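Local structure of YECBM32 (Yersinia enterocolitica, 2JDA) at residues E57-V62 and I131-A136. The protein binds polygalacturonic acid, a main component of pectin, in the bacterial periplasm as a calcium-containing carbohydrate-binding module of the F5/8 type C family. Residues are numbered along the deposited sequence; the frame is centred on the assembly and turned at random.
Sequences ENILIV and IAINSA
Asn58 and Ser135 meet through both ends of one side-chain amide. Asn58 OD1 accepts from Ser135 N at 2.8 Å, and Asn58 ND2 donates to Ser135 O at 3.0 Å, in the carbonyl plane and on a lone pair. The Asn58 amide thus grips both main-chain polar groups of Ser135. Its CG lies between the backbone N and the carbonyl carbon (chi1 78°), which turns the amide over to the loop after strand 125-133.

Asn134 answers from the other segment. Its OD1 takes a nearly straight bond from Glu57 N (2.8 Å), in the carbonyl plane, and a weak second one from Asn58 N. The CG of Glu57 rests against the same oxygen, and the Glu57 carboxylate plane is turned 78° from the Asn134 amide. Asn134 N in turn donates to Asn58 O at 2.9 Å. Asn134 has a left-handed backbone, so the chain turns here and brings Ser135 alongside the Asn58 amide. Ser135 OG bonds to Ala137 N, and Asn134 ND2 to Ser55 O; these bonds help to hold the two side chains in place.

Further along, Leu60 and Ala132 form an antiparallel hydrogen-bonded pair. Leu60 CB packs on Ser135 CB at 3.8 Å. On the other face Ile59 lies side by side with Ile131 and Ile133, with CG2 on Ile131 CG1 (3.8 Å) and CG1 on Ile133 CD1 (3.7 Å).

The strand pair belongs to one sheet of a beta sandwich, consistent with an F5/8 type C domain. Strand 125-133 also carries Asn129 and Glu130 of the calcium site. The Ile59, Ile131 and Ile133 face looks into the sandwich, against Leu48 of strand 44-50 and Ile113 and Leu115 of strand 112-120. Leu60 instead packs on Leu139. Strand 53-63 is flanked by strand 125-133 and, through Ile59 with Leu103 and Ile61 with Glu101, by strand 101-105.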
# COMPACT_ATOMS: atom_id res chain seq x y z
N GLU A 57 -3.89 1.78 -12.88
CA GLU A 57 -4.56 3.07 -12.88
C GLU A 57 -4.98 3.56 -11.52
O GLU A 57 -5.22 4.76 -11.36
CB GLU A 57 -5.75 3.09 -13.81
CG GLU A 57 -6.89 2.22 -13.51
CD GLU A 57 -8.02 2.49 -14.47
OE1 GLU A 57 -7.78 2.26 -15.69
OE2 GLU A 57 -9.11 2.99 -14.03
N ASN A 58 -5.07 2.67 -10.51
CA ASN A 58 -5.36 3.16 -9.17
C ASN A 58 -4.83 2.19 -8.12
O ASN A 58 -4.55 1.04 -8.45
CB ASN A 58 -6.82 3.51 -8.95
CG ASN A 58 -7.71 2.37 -8.73
OD1 ASN A 58 -7.45 1.51 -7.89
ND2 ASN A 58 -8.82 2.33 -9.48
N ILE A 59 -4.68 2.69 -6.91
CA ILE A 59 -4.38 1.86 -5.75
C ILE A 59 -5.37 2.24 -4.65
O ILE A 59 -5.49 3.40 -4.30
CB ILE A 59 -2.93 2.08 -5.29
CG1 ILE A 59 -1.94 1.62 -6.36
CG2 ILE A 59 -2.71 1.40 -3.95
CD1 ILE A 59 -0.51 2.24 -6.26
N LEU A 60 -6.03 1.23 -4.10
CA LEU A 60 -6.84 1.37 -2.90
C LEU A 60 -5.94 1.08 -1.69
O LEU A 60 -5.32 0.03 -1.64
CB LEU A 60 -8.01 0.38 -2.93
CG LEU A 60 -8.79 0.27 -1.60
CD1 LEU A 60 -9.62 1.48 -1.31
CD2 LEU A 60 -9.68 -0.97 -1.60
N ILE A 61 -5.88 1.99 -0.74
CA ILE A 61 -5.14 1.82 0.50
C ILE A 61 -6.08 2.02 1.68
O ILE A 61 -6.85 2.97 1.75
CB ILE A 61 -3.87 2.71 0.56
CG1 ILE A 61 -3.05 2.33 1.79
CG2 ILE A 61 -4.19 4.21 0.52
CD1 ILE A 61 -1.69 2.98 1.84
N VAL A 62 -6.03 1.05 2.60
CA VAL A 62 -6.86 1.01 3.80
C VAL A 62 -5.90 0.94 5.00
O VAL A 62 -5.56 -0.14 5.47
CB VAL A 62 -7.83 -0.17 3.75
CG1 VAL A 62 -8.80 -0.10 4.96
CG2 VAL A 62 -8.60 -0.23 2.40
N ILE A 131 -4.57 -3.40 0.74
CA ILE A 131 -4.24 -2.70 -0.47
C ILE A 131 -4.80 -3.49 -1.63
O ILE A 131 -4.74 -4.71 -1.68
CB ILE A 131 -2.72 -2.54 -0.58
CG1 ILE A 131 -2.32 -1.54 -1.64
CG2 ILE A 131 -2.08 -3.81 -0.79
CD1 ILE A 131 -1.08 -0.74 -1.14
N ALA A 132 -5.29 -2.77 -2.62
CA ALA A 132 -5.72 -3.41 -3.87
C ALA A 132 -5.28 -2.53 -5.05
O ALA A 132 -5.13 -1.31 -4.90
CB ALA A 132 -7.20 -3.65 -3.89
N ILE A 133 -5.13 -3.13 -6.21
CA ILE A 133 -4.66 -2.44 -7.41
C ILE A 133 -5.82 -2.47 -8.43
O ILE A 133 -6.43 -3.50 -8.66
CB ILE A 133 -3.45 -3.14 -7.97
CG1 ILE A 133 -2.32 -3.31 -6.90
CG2 ILE A 133 -3.02 -2.49 -9.26
CD1 ILE A 133 -1.88 -2.12 -6.39
N ASN A 134 -6.11 -1.33 -9.01
CA ASN A 134 -7.22 -1.17 -9.96
C ASN A 134 -8.58 -1.55 -9.33
O ASN A 134 -9.31 -2.42 -9.83
CB ASN A 134 -6.94 -2.00 -11.20
CG ASN A 134 -5.77 -1.49 -12.00
OD1 ASN A 134 -5.31 -0.36 -11.83
ND2 ASN A 134 -5.29 -2.33 -12.93
N SER A 135 -8.87 -0.90 -8.20
CA SER A 135 -10.10 -1.11 -7.45
C SER A 135 -11.27 -0.37 -8.06
O SER A 135 -11.14 0.73 -8.55
CB SER A 135 -9.86 -0.61 -6.06
OG SER A 135 -11.00 -0.66 -5.22
N ALA A 136 -12.44 -1.00 -7.96
CA ALA A 136 -13.71 -0.35 -8.26
C ALA A 136 -14.39 0.29 -7.03
O ALA A 136 -15.55 0.69 -7.11
CB ALA A 136 -14.63 -1.36 -8.92